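Local atomic coordinates of basic membrane lipoprotein (Brucella melitensis biovar Abortus, PDB entry 3S99), a protein that binds adenine and probably other purines such as guanine, and may serve as the substrate-binding component of an ABC-type purine uptake system. Residues 199-202 against 203-207; 292-295 against 296-299; 306-310 against 311-315. One frame throughout, in Å; residues are numbered along the deposited sequence.

Contact 1: 199-202 against 203-207; sequences DAAK and ALIDQ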
ATOM      1  N   ASP A 199       2.678   5.506 -19.259  1.00 27.82           N
ATOM      2  CA  ASP A 199       3.027   4.624 -20.381  1.00 29.25           C
ATOM      3  C   ASP A 199       2.512   3.208 -20.145  1.00 28.74           C
ATOM      4  O   ASP A 199       1.998   2.592 -21.066  1.00 28.86           O
ATOM      5  CB  ASP A 199       4.529   4.575 -20.622  1.00 30.64           C
ATOM      6  CG  ASP A 199       5.079   5.893 -21.164  1.00 32.61           C
ATOM      7  OD1 ASP A 199       4.303   6.680 -21.728  1.00 35.97           O
ATOM      8  OD2 ASP A 199       6.280   6.124 -21.015  1.00 33.27           O
ATOM      9  N   ALA A 200       2.657   2.696 -18.921  1.00 27.67           N
ATOM     10  CA  ALA A 200       2.229   1.320 -18.628  1.00 27.30           C
ATOM     11  C   ALA A 200       0.718   1.139 -18.792  1.00 26.65           C
ATOM     12  O   ALA A 200       0.270   0.161 -19.373  1.00 27.14           O
ATOM     13  CB  ALA A 200       2.682   0.895 -17.218  1.00 25.56           C
ATOM     14  N   ALA A 201      -0.056   2.098 -18.281  1.00 25.65           N
ATOM     15  CA  ALA A 201      -1.498   2.097 -18.439  1.00 24.61           C
ATOM     16  C   ALA A 201      -1.931   2.110 -19.920  1.00 25.03           C
ATOM     17  O   ALA A 201      -2.809   1.363 -20.320  1.00 24.70           O
ATOM     18  CB  ALA A 201      -2.114   3.289 -17.676  1.00 23.49           C
ATOM     19  N   LYS A 202      -1.307   2.955 -20.729  1.00 26.68           N
ATOM     20  CA  LYS A 202      -1.621   3.036 -22.137  1.00 27.60           C
ATOM     21  C   LYS A 202      -1.289   1.710 -22.823  1.00 28.21           C
ATOM     22  O   LYS A 202      -2.084   1.188 -23.596  1.00 28.29           O
ATOM     23  CB  LYS A 202      -0.856   4.176 -22.797  1.00 29.76           C
ATOM     24  CG  LYS A 202      -1.237   5.576 -22.283  1.00 31.98           C
ATOM     25  CD  LYS A 202      -0.371   6.666 -22.949  1.00 35.98           C
ATOM     26  CE  LYS A 202      -0.564   8.061 -22.341  1.00 36.38           C
ATOM     27  NZ  LYS A 202       0.221   9.120 -23.066  1.00 36.98           N
ATOM     28  N   ALA A 203      -0.123   1.148 -22.535  1.00 28.37           N
ATOM     29  CA  ALA A 203       0.238  -0.134 -23.121  1.00 29.02           C
ATOM     30  C   ALA A 203      -0.749  -1.227 -22.694  1.00 28.29           C
ATOM     31  O   ALA A 203      -1.132  -2.049 -23.506  1.00 28.70           O
ATOM     32  CB  ALA A 203       1.644  -0.517 -22.741  1.00 29.66           C
ATOM     33  N   LEU A 204      -1.173  -1.240 -21.432  1.00 27.03           N
ATOM     34  CA  LEU A 204      -2.113  -2.294 -20.979  1.00 26.49           C
ATOM     35  C   LEU A 204      -3.496  -2.141 -21.612  1.00 27.31           C
ATOM     36  O   LEU A 204      -4.098  -3.125 -22.018  1.00 27.73           O
ATOM     37  CB  LEU A 204      -2.207  -2.334 -19.450  1.00 24.52           C
ATOM     38  CG  LEU A 204      -0.925  -2.786 -18.768  1.00 23.83           C
ATOM     39  CD1 LEU A 204      -0.976  -2.435 -17.255  1.00 22.03           C
ATOM     40  CD2 LEU A 204      -0.722  -4.277 -19.009  1.00 23.34           C
ATOM     41  N   ILE A 205      -3.999  -0.912 -21.690  1.00 28.77           N
ATOM     42  CA  ILE A 205      -5.289  -0.642 -22.335  1.00 29.94           C
ATOM     43  C   ILE A 205      -5.207  -0.922 -23.835  1.00 31.96           C
ATOM     44  O   ILE A 205      -6.142  -1.475 -24.399  1.00 32.36           O
ATOM     45  CB  ILE A 205      -5.777   0.813 -22.067  1.00 30.14           C
ATOM     46  CG1 ILE A 205      -6.052   1.010 -20.560  1.00 27.90           C
ATOM     47  CG2 ILE A 205      -7.039   1.111 -22.824  1.00 31.09           C
ATOM     48  CD1 ILE A 205      -5.802   2.434 -20.071  1.00 27.07           C
ATOM     49  N   ASP A 206      -4.086  -0.583 -24.472  1.00 33.34           N
ATOM     50  CA  ASP A 206      -3.914  -0.888 -25.908  1.00 35.73           C
ATOM     51  C   ASP A 206      -3.897  -2.393 -26.133  1.00 35.83           C
ATOM     52  O   ASP A 206      -4.313  -2.844 -27.182  1.00 35.61           O
ATOM     53  CB  ASP A 206      -2.635  -0.282 -26.497  1.00 36.81           C
ATOM     54  CG  ASP A 206      -2.669   1.244 -26.558  1.00 38.28           C
ATOM     55  OD1 ASP A 206      -3.745   1.859 -26.390  1.00 38.07           O
ATOM     56  OD2 ASP A 206      -1.594   1.831 -26.783  1.00 41.06           O
ATOM     57  N   GLN A 207      -3.414  -3.153 -25.143  1.00 35.08           N
ATOM     58  CA  GLN A 207      -3.376  -4.612 -25.238  1.00 35.62           C
ATOM     59  C   GLN A 207      -4.713  -5.284 -24.853  1.00 34.78           C
ATOM     60  O   GLN A 207      -4.786  -6.509 -24.808  1.00 35.36           O
ATOM     61  CB  GLN A 207      -2.256  -5.184 -24.358  1.00 35.57           C
ATOM     62  CG  GLN A 207      -0.829  -4.870 -24.825  1.00 38.23           C
ATOM     63  CD  GLN A 207       0.197  -5.170 -23.751  1.00 39.25           C
ATOM     64  OE1 GLN A 207       0.120  -6.199 -23.086  1.00 40.25           O
ATOM     65  NE2 GLN A 207       1.157  -4.262 -23.562  1.00 41.41           N
TER
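The carboxylate of Asp206 presents one of its faces to the carbonyl oxygen of Lys202. Lys202 O lies almost straight above Asp206 CG at 3.0 Å, and the even spacing of Lys202 O from Asp206 OD1 and OD2, 3.3 Å each, shows that the approach is to the middle of the face. Because CG is anti to the carbonyl carbon and beside the backbone N (chi1 -68°), the group folds back one turn over this oxygen. Acceptor faces acceptor here, so the side chain adds no hydrogen bond; the electron-poor carbon CG may offset some of the oxygen-oxygen repulsion. The same Lys202 O accepts from Asp206 N at 2.8 Å.

Three further i to i+4 bonds make the ladder regular: Ala203 N to Asp199 O, Leu204 N to Ala200 O and Ile205 N to Ala201 O, the last at 2.9 Å with an N-H...O angle of 168°. Branched side chains close over the carbonyls they follow. Leu204 CG comes to 3.2 Å from Ala200 O. In Ile205, CG1 is likewise anti to the carbonyl carbon (chi1 -64°), which runs the branch back along the helix until CD1 ends 3.2 Å from Ala201 O and 4.5 Å from Ala201 CB, a loose apolar step along one helix face.

Outside the segment, Ala201, Lys202 and Ile205 touch Val224 of helix 220-227, whereas Ala200, Ala203 and Leu204 meet Ile186 of strand 182-187. The small alanine methyls at these points are consistent with a close approach of the helix to its neighbours. This is the closing half of an amphipathic helix in a beta-alpha-beta crossover, linking parallel strands 182-187 and 211-214 in an alpha/beta lobe of the PnrA-like binding-protein fold.

Contact 2: 292-295 against 296-299; sequences NMPD and DVKK
Extended at Pro294 (psi 155°) and helical from Asp295 onward, the backbone turns into the helix with Pro294 at the N-cap, and Pro294 O becomes the first acceptor. It takes Lys298 N at 3.1 Å along a nearly straight N-H...O line (167°) and Val297 N in a weak, strongly bent bond. Asp295 O then accepts from Lys299 N at 2.9 Å, continuing the i to i+4 pattern.

Met293 lies across Val297, its SD 3.7 Å from Val297 CG1. With CG between the backbone N and the carbonyl carbon (chi1 73°) and the next torsion extended, the sulfur is brought over the first turn, where it also sits 3.5 Å from Lys298 N, whose hydrogen is already directed at Pro294 O. Beside this, the Pro294 ring and Val297 point the same way, with Pro294 CD 4.0 Å from Val297 CG2. Asp296 OD2 reaches the other part of the ring, 3.7 Å from Pro294 CB. Helix 132-146 covers the apolar side through Ile142 and Met146, which touch Met293.

Proline at the N-cap brings no polar side chain, so within these residues the start is made by backbone bonds and apolar packing. The carboxylates of Asp295 and Asp296, in the first turn, probably interact favourably with the helix dipole.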
ATOM      1  N   ASN A 292     -19.603   3.571  -9.245  1.00 24.48           N
ATOM      2  CA  ASN A 292     -19.523   3.228 -10.662  1.00 24.99           C
ATOM      3  C   ASN A 292     -19.626   1.743 -10.909  1.00 24.36           C
ATOM      4  O   ASN A 292     -18.906   1.205 -11.751  1.00 24.58           O
ATOM      5  CB  ASN A 292     -18.222   3.773 -11.263  1.00 24.21           C
ATOM      6  CG  ASN A 292     -18.166   5.270 -11.210  1.00 26.62           C
ATOM      7  OD1 ASN A 292     -19.042   5.936 -11.746  1.00 28.80           O
ATOM      8  ND2 ASN A 292     -17.147   5.819 -10.552  1.00 25.37           N
ATOM      9  N   MET A 293     -20.532   1.088 -10.185  1.00 24.41           N
ATOM     10  CA  MET A 293     -20.715  -0.354 -10.293  1.00 24.27           C
ATOM     11  C   MET A 293     -22.156  -0.655  -9.896  1.00 24.77           C
ATOM     12  O   MET A 293     -22.780   0.184  -9.250  1.00 24.26           O
ATOM     13  CB  MET A 293     -19.716  -1.076  -9.373  1.00 22.93           C
ATOM     14  CG  MET A 293     -20.056  -0.966  -7.912  1.00 22.90           C
ATOM     15  SD  MET A 293     -18.947  -1.755  -6.738  1.00 19.28           S
ATOM     16  CE  MET A 293     -17.499  -0.689  -6.988  1.00 20.81           C
ATOM     17  N   PRO A 294     -22.704  -1.816 -10.315  1.00 25.45           N
ATOM     18  CA  PRO A 294     -24.074  -2.146  -9.918  1.00 26.59           C
ATOM     19  C   PRO A 294     -24.238  -2.354  -8.407  1.00 26.67           C
ATOM     20  O   PRO A 294     -23.276  -2.688  -7.715  1.00 26.24           O
ATOM     21  CB  PRO A 294     -24.377  -3.436 -10.703  1.00 26.98           C
ATOM     22  CG  PRO A 294     -23.429  -3.427 -11.852  1.00 26.74           C
ATOM     23  CD  PRO A 294     -22.191  -2.753 -11.337  1.00 25.64           C
ATOM     24  N   ASP A 295     -25.451  -2.144  -7.908  1.00 27.27           N
ATOM     25  CA  ASP A 295     -25.720  -2.279  -6.484  1.00 27.75           C
ATOM     26  C   ASP A 295     -25.343  -3.643  -5.883  1.00 26.58           C
ATOM     27  O   ASP A 295     -24.982  -3.715  -4.699  1.00 25.62           O
ATOM     28  CB  ASP A 295     -27.195  -1.992  -6.172  1.00 29.47           C
ATOM     29  CG  ASP A 295     -27.529  -0.507  -6.221  1.00 32.38           C
ATOM     30  OD1 ASP A 295     -26.610   0.323  -6.425  1.00 35.38           O
ATOM     31  OD2 ASP A 295     -28.714  -0.175  -6.045  1.00 36.47           O
ATOM     32  N   ASP A 296     -25.452  -4.715  -6.669  1.00 25.59           N
ATOM     33  CA  ASP A 296     -25.139  -6.038  -6.130  1.00 24.61           C
ATOM     34  C   ASP A 296     -23.649  -6.216  -5.985  1.00 22.57           C
ATOM     35  O   ASP A 296     -23.209  -6.963  -5.124  1.00 21.92           O
ATOM     36  CB  ASP A 296     -25.737  -7.190  -6.955  1.00 24.57           C
ATOM     37  CG  ASP A 296     -25.101  -7.327  -8.316  1.00 23.25           C
ATOM     38  OD1 ASP A 296     -24.169  -8.154  -8.481  1.00 22.93           O
ATOM     39  OD2 ASP A 296     -25.514  -6.578  -9.223  1.00 26.00           O
ATOM     40  N   VAL A 297     -22.876  -5.539  -6.835  1.00 22.35           N
ATOM     41  CA  VAL A 297     -21.415  -5.593  -6.743  1.00 20.91           C
ATOM     42  C   VAL A 297     -20.936  -4.795  -5.523  1.00 20.72           C
ATOM     43  O   VAL A 297     -20.047  -5.249  -4.790  1.00 19.57           O
ATOM     44  CB  VAL A 297     -20.736  -5.130  -8.020  1.00 21.02           C
ATOM     45  CG1 VAL A 297     -19.209  -5.275  -7.892  1.00 18.30           C
ATOM     46  CG2 VAL A 297     -21.232  -5.958  -9.191  1.00 19.56           C
ATOM     47  N   LYS A 298     -21.556  -3.635  -5.279  1.00 21.26           N
ATOM     48  CA  LYS A 298     -21.317  -2.871  -4.042  1.00 21.40           C
ATOM     49  C   LYS A 298     -21.696  -3.684  -2.783  1.00 21.19           C
ATOM     50  O   LYS A 298     -20.951  -3.721  -1.809  1.00 22.34           O
ATOM     51  CB  LYS A 298     -22.099  -1.541  -4.111  1.00 22.86           C
ATOM     52  CG  LYS A 298     -22.183  -0.757  -2.826  1.00 24.87           C
ATOM     53  CD  LYS A 298     -22.815   0.633  -3.049  1.00 30.74           C
ATOM     54  CE  LYS A 298     -23.576   1.090  -1.806  1.00 34.17           C
ATOM     55  NZ  LYS A 298     -23.656   2.576  -1.668  1.00 36.54           N
ATOM     56  N   LYS A 299     -22.833  -4.365  -2.797  1.00 21.45           N
ATOM     57  CA  LYS A 299     -23.239  -5.183  -1.664  1.00 21.93           C
ATOM     58  C   LYS A 299     -22.210  -6.280  -1.379  1.00 21.16           C
ATOM     59  O   LYS A 299     -21.872  -6.537  -0.235  1.00 22.09           O
ATOM     60  CB  LYS A 299     -24.623  -5.794  -1.916  1.00 23.88           C
ATOM     61  CG  LYS A 299     -25.081  -6.729  -0.810  1.00 26.18           C
ATOM     62  CD  LYS A 299     -26.530  -7.169  -0.950  1.00 29.14           C
ATOM     63  CE  LYS A 299     -26.705  -8.535  -0.279  1.00 29.26           C
ATOM     64  NZ  LYS A 299     -28.101  -8.951  -0.181  1.00 34.91           N
TER

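Contact 3: 306-310 against 311-315; sequences ARIKS and GELNP
Backbone bonds close the helix around Arg307 and Leu313: Leu313 N donates to Arg307 O at 2.9 Å, and Gly311 N to Ile308 O at 3.1 Å, with a weak second bond to Arg307 O. Gly311 completes a Schellman motif with a positive phi (100°), a conformation readily available to glycine.

One side-chain hydrogen bond joins them: Ser310 OG donates to Arg307 O, 2.9 Å away, from the face of the carbonyl plane opposite to Leu313 N.

Water extends the network. Water 1 bridges Ile308 O and Leu313 O, 2.7 Å from each, and water 2 joins Ser310 OG to Glu312 OE1. A CA-H...O contact runs from Ile308 CA to Leu313 O.

Among apolar contacts, Leu313 CD2 lies 3.8 Å from Ile308 CG1 and over one face of the Arg307 guanidinium, offset toward its rim. Leu313 also touches Tyr137 of helix 132-146.

Opposite charges approach without a salt bridge: Arg307 NE, buried with no partner in the model, stands 4.1 Å from Glu312 OE2, the guanidinium and carboxylate planes 63° apart. The Glu312 carboxylate probably helps to balance the guanidinium charge through space, while Arg307 O is held by backbone and hydroxyl donors and Ile308 O by Gly311 N and water 1.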
ATOM      1  N   ALA A 306     -16.332  -6.604   5.093  1.00 23.31           N
ATOM      2  CA  ALA A 306     -16.853  -6.857   6.428  1.00 24.88           C
ATOM      3  C   ALA A 306     -16.335  -8.173   6.967  1.00 24.99           C
ATOM      4  O   ALA A 306     -16.045  -8.273   8.153  1.00 25.91           O
ATOM      5  CB  ALA A 306     -18.388  -6.858   6.448  1.00 25.97           C
ATOM      6  N   ARG A 307     -16.214  -9.176   6.102  1.00 24.20           N
ATOM      7  CA  ARG A 307     -15.738 -10.482   6.537  1.00 24.37           C
ATOM      8  C   ARG A 307     -14.250 -10.476   6.871  1.00 23.29           C
ATOM      9  O   ARG A 307     -13.819 -11.221   7.770  1.00 23.31           O
ATOM     10  CB  ARG A 307     -16.028 -11.553   5.494  1.00 24.35           C
ATOM     11  CG  ARG A 307     -17.435 -12.081   5.513  1.00 26.73           C
ATOM     12  CD  ARG A 307     -17.737 -12.891   4.246  1.00 31.76           C
ATOM     13  NE  ARG A 307     -16.787 -13.991   4.052  1.00 35.49           N
ATOM     14  CZ  ARG A 307     -16.379 -14.461   2.867  1.00 38.01           C
ATOM     15  NH1 ARG A 307     -16.825 -13.948   1.716  1.00 38.93           N
ATOM     16  NH2 ARG A 307     -15.510 -15.468   2.831  1.00 39.58           N
ATOM     17  N   ILE A 308     -13.473  -9.681   6.130  1.00 21.94           N
ATOM     18  CA  ILE A 308     -12.047  -9.496   6.417  1.00 21.33           C
ATOM     19  C   ILE A 308     -11.895  -8.702   7.736  1.00 22.44           C
ATOM     20  O   ILE A 308     -11.095  -9.062   8.607  1.00 22.66           O
ATOM     21  CB  ILE A 308     -11.318  -8.781   5.283  1.00 20.24           C
ATOM     22  CG1 ILE A 308     -11.359  -9.644   4.009  1.00 19.82           C
ATOM     23  CG2 ILE A 308      -9.876  -8.442   5.679  1.00 18.22           C
ATOM     24  CD1 ILE A 308     -11.049  -8.927   2.809  1.00 18.94           C
ATOM     25  N   LYS A 309     -12.684  -7.643   7.866  1.00 22.90           N
ATOM     26  CA  LYS A 309     -12.610  -6.771   9.016  1.00 24.02           C
ATOM     27  C   LYS A 309     -12.970  -7.491  10.319  1.00 24.84           C
ATOM     28  O   LYS A 309     -12.413  -7.180  11.363  1.00 24.83           O
ATOM     29  CB  LYS A 309     -13.450  -5.513   8.768  1.00 24.04           C
ATOM     30  CG  LYS A 309     -13.322  -4.438   9.821  1.00 26.83           C
ATOM     31  CD  LYS A 309     -14.179  -3.181   9.490  1.00 29.34           C
ATOM     32  CE  LYS A 309     -14.097  -2.116  10.584  1.00 32.04           C
ATOM     33  NZ  LYS A 309     -15.316  -1.222  10.667  1.00 34.11           N
ATOM     34  N   SER A 310     -13.878  -8.467  10.263  1.00 26.07           N
ATOM     35  CA  SER A 310     -14.249  -9.249  11.440  1.00 27.45           C
ATOM     36  C   SER A 310     -13.224 -10.335  11.803  1.00 27.69           C
ATOM     37  O   SER A 310     -13.275 -10.852  12.905  1.00 28.41           O
ATOM     38  CB  SER A 310     -15.585  -9.961  11.198  1.00 28.16           C
ATOM     39  OG  SER A 310     -15.413 -10.918  10.164  1.00 27.85           O
ATOM     40  N   GLY A 311     -12.379 -10.743  10.858  1.00 26.82           N
ATOM     41  CA  GLY A 311     -11.469 -11.892  11.057  1.00 27.11           C
ATOM     42  C   GLY A 311     -11.916 -13.219  10.439  1.00 27.72           C
ATOM     43  O   GLY A 311     -11.195 -14.238  10.518  1.00 27.13           O
ATOM     44  N   GLU A 312     -13.094 -13.229   9.817  1.00 27.74           N
ATOM     45  CA  GLU A 312     -13.581 -14.443   9.174  1.00 28.42           C
ATOM     46  C   GLU A 312     -12.821 -14.773   7.886  1.00 26.73           C
ATOM     47  O   GLU A 312     -12.524 -15.934   7.642  1.00 27.68           O
ATOM     48  CB  GLU A 312     -15.092 -14.379   8.900  1.00 29.09           C
ATOM     49  CG  GLU A 312     -15.619 -15.614   8.099  1.00 33.81           C
ATOM     50  CD  GLU A 312     -17.126 -15.627   7.912  1.00 39.13           C
ATOM     51  OE1 GLU A 312     -17.819 -14.736   8.462  1.00 42.44           O
ATOM     52  OE2 GLU A 312     -17.622 -16.540   7.211  1.00 45.42           O
ATOM     53  N   LEU A 313     -12.517 -13.767   7.064  1.00 24.34           N
ATOM     54  CA  LEU A 313     -11.888 -14.020   5.779  1.00 23.46           C
ATOM     55  C   LEU A 313     -10.442 -13.553   5.827  1.00 22.07           C
ATOM     56  O   LEU A 313     -10.174 -12.401   6.161  1.00 20.22           O
ATOM     57  CB  LEU A 313     -12.602 -13.278   4.644  1.00 23.57           C
ATOM     58  CG  LEU A 313     -12.031 -13.440   3.224  1.00 24.04           C
ATOM     59  CD1 LEU A 313     -11.992 -14.940   2.794  1.00 22.72           C
ATOM     60  CD2 LEU A 313     -12.926 -12.643   2.292  1.00 22.16           C
ATOM     61  N   ASN A 314      -9.546 -14.481   5.508  1.00 21.30           N
ATOM     62  CA  ASN A 314      -8.168 -14.185   5.240  1.00 21.01           C
ATOM     63  C   ASN A 314      -7.877 -14.634   3.821  1.00 20.63           C
ATOM     64  O   ASN A 314      -7.854 -15.830   3.540  1.00 19.89           O
ATOM     65  CB  ASN A 314      -7.253 -14.884   6.249  1.00 21.14           C
ATOM     66  CG  ASN A 314      -7.450 -14.350   7.661  1.00 22.73           C
ATOM     67  OD1 ASN A 314      -7.964 -15.050   8.542  1.00 23.29           O
ATOM     68  ND2 ASN A 314      -7.058 -13.102   7.880  1.00 17.06           N
ATOM     69  N   PRO A 315      -7.656 -13.669   2.919  1.00 20.31           N
ATOM     70  CA  PRO A 315      -7.327 -13.916   1.531  1.00 20.61           C
ATOM     71  C   PRO A 315      -6.386 -15.087   1.331  1.00 20.99           C
ATOM     72  O   PRO A 315      -6.640 -15.908   0.452  1.00 23.52           O
ATOM     73  CB  PRO A 315      -6.643 -12.600   1.095  1.00 19.39           C
ATOM     74  CG  PRO A 315      -7.335 -11.582   1.865  1.00 19.93           C
ATOM     75  CD  PRO A 315      -7.599 -12.225   3.227  1.00 21.33           C
TER
HETATM   76  O   HOH W   1      -9.409 -11.128   8.432  1.00 21.88           O
HETATM   77  O   HOH W   2     -17.573 -12.191   9.478  1.00 37.81           O

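Overall arrangement
The contacts follow one another along the chain in numerical order, none touching another. Contacts 2 and 3 mark the start and finish of helix 295-310, their centres 19 Å apart, and both have side chains against helix 132-146, so one helix is packed along another with its N-cap and Schellman turn at the two ends. Contact 1 lies on a different helix, 194-206, which lies against the mixed sheet; its centre is 26 Å from that of contact 2 and 33 Å from that of contact 3. All three lie away from the adenine pocket, and so concern the helical framework of the binding protein and not direct purine recognition.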